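Protein-glutaminase (Chryseobacterium proteolyticum, PDB 2ZK9) probably hydrolyses the side-chain amide of glutamine residues in proteins, releasing ammonia and leaving glutamate. Local coordinates at residues 141-144 and 145-148. Numbering follows the deposited sequence. Where two conformers were deposited one is given.
Sequences VYYR and SPSN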
loop_
_atom_site.group_PDB
_atom_site.type_symbol
_atom_site.label_atom_id
_atom_site.label_comp_id
_atom_site.label_asym_id
_atom_site.label_seq_id
_atom_site.Cartn_x
_atom_site.Cartn_y
_atom_site.Cartn_z
ATOM N N VAL A 141 8.813 4.939 7.332
ATOM C CA VAL A 141 8.202 4.146 8.373
ATOM C C VAL A 141 7.552 2.915 7.758
ATOM O O VAL A 141 6.687 3.008 6.885
ATOM C CB VAL A 141 7.156 4.987 9.155
ATOM C CG1 VAL A 141 6.424 4.121 10.140
ATOM C CG2 VAL A 141 7.858 6.168 9.845
ATOM N N TYR A 142 7.936 1.752 8.246
ATOM C CA TYR A 142 7.383 0.489 7.770
ATOM C C TYR A 142 6.063 0.172 8.440
ATOM O O TYR A 142 5.096 -0.269 7.791
ATOM C CB TYR A 142 8.371 -0.594 8.058
ATOM C CG TYR A 142 8.155 -1.971 7.411
ATOM C CD1 TYR A 142 8.248 -3.100 8.176
ATOM C CD2 TYR A 142 7.934 -2.118 6.050
ATOM C CE1 TYR A 142 8.101 -4.379 7.605
ATOM C CE2 TYR A 142 7.838 -3.339 5.472
ATOM C CZ TYR A 142 7.928 -4.471 6.250
ATOM O OH TYR A 142 7.835 -5.695 5.606
ATOM N N TYR A 143 5.985 0.385 9.742
ATOM C CA TYR A 143 4.761 0.192 10.519
ATOM C C TYR A 143 4.737 1.254 11.641
ATOM O O TYR A 143 5.749 1.529 12.260
ATOM C CB TYR A 143 4.637 -1.196 11.106
ATOM C CG TYR A 143 3.450 -1.378 12.006
ATOM C CD1 TYR A 143 2.127 -1.362 11.481
ATOM C CD2 TYR A 143 3.568 -1.430 13.382
ATOM C CE1 TYR A 143 1.022 -1.472 12.293
ATOM C CE2 TYR A 143 2.481 -1.559 14.203
ATOM C CZ TYR A 143 1.211 -1.587 13.655
ATOM O OH TYR A 143 0.151 -1.697 14.533
ATOM N N ARG A 144 3.537 1.757 11.885
ATOM C CA ARG A 144 3.216 2.706 12.933
ATOM C C ARG A 144 2.115 2.123 13.805
ATOM O O ARG A 144 1.031 1.853 13.288
ATOM C CB ARG A 144 2.709 4.042 12.374
ATOM C CG ARG A 144 2.197 4.976 13.462
ATOM C CD ARG A 144 1.654 6.274 12.891
ATOM N NE ARG A 144 1.236 7.225 13.926
ATOM C CZ ARG A 144 0.087 7.174 14.582
ATOM N NH1 ARG A 144 -0.783 6.230 14.359
ATOM N NH2 ARG A 144 -0.195 8.095 15.492
ATOM N N SER A 145 2.409 1.919 15.082
ATOM C CA SER A 145 1.348 1.424 15.964
ATOM C C SER A 145 0.333 2.516 16.260
ATOM O O SER A 145 0.628 3.683 16.094
ATOM C CB SER A 145 2.016 0.943 17.272
ATOM O OG SER A 145 2.376 2.063 18.025
ATOM N N PRO A 146 -0.885 2.167 16.718
ATOM C CA PRO A 146 -1.868 3.202 17.076
ATOM C C PRO A 146 -1.324 4.148 18.131
ATOM O O PRO A 146 -1.806 5.278 18.159
ATOM C CB PRO A 146 -3.061 2.408 17.566
ATOM C CG PRO A 146 -2.898 1.067 16.873
ATOM C CD PRO A 146 -1.421 0.834 16.801
ATOM N N SER A 147 -0.339 3.731 18.911
ATOM C CA SER A 147 0.333 4.512 19.925
ATOM C C SER A 147 1.536 5.295 19.387
ATOM O O SER A 147 2.275 5.890 20.224
ATOM C CB SER A 147 0.774 3.653 21.108
ATOM O OG SER A 147 1.570 2.524 20.795
ATOM N N ASN A 148 1.778 5.370 18.118
ATOM C CA ASN A 148 2.760 6.175 17.437
ATOM C C ASN A 148 4.158 5.666 17.615
ATOM O O ASN A 148 5.140 6.389 17.525
ATOM C CB ASN A 148 2.654 7.624 17.863
ATOM C CG ASN A 148 3.329 8.522 16.875
ATOM O OD1 ASN A 148 3.210 8.377 15.679
ATOM N ND2 ASN A 148 4.054 9.498 17.416
HETATM O O HOH W 1 -3.454 6.616 15.478
HETATM O O HOH W 2 -2.499 7.978 17.237
#
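Arg144 and Asn148 meet across a type I beta turn, Ser145 to Asn148, in the loop of the beta hairpin formed by strands 141-144 and 150-152, an example of a side chain closing over its own turn. Arg144 runs extended, CG anti to the backbone N (chi1 172°), which carries its guanidinium against the turn. Arg144 NE donates to Asn148 OD1 at 2.9 Å, a bent bond (136° at the hydrogen), with the guanidinium and amide planes 47° apart. Asn148 CA lies over one guanidinium face, offset toward the rim, while two waters sit at the edge, in plane; water 2 accepts from Arg144 NH2 and donates to Pro146 O, each at 2.9 Å. Within the turn, Ser145 OG and Ser147 OG share a hydrogen bond, and Ser145 OG also receives Ser149 N.

The ring of Tyr143 reaches obliquely to the start of the turn, with Tyr143 CE2 3.6 Å from Ser145 CA and Tyr143 OH 3.7 Å from Pro146 CD; it also meets Tyr82 edge-to-face. Were Tyr143 an alanine, losing the ring would probably open a gap beside Ser145 and Pro146 and take this edge-to-face partner from Tyr82. Within this contact the arginine meets an amide oxygen and water rather than a carboxylate, so its hold on the turn probably rests on hydrogen bonding, not a salt bridge.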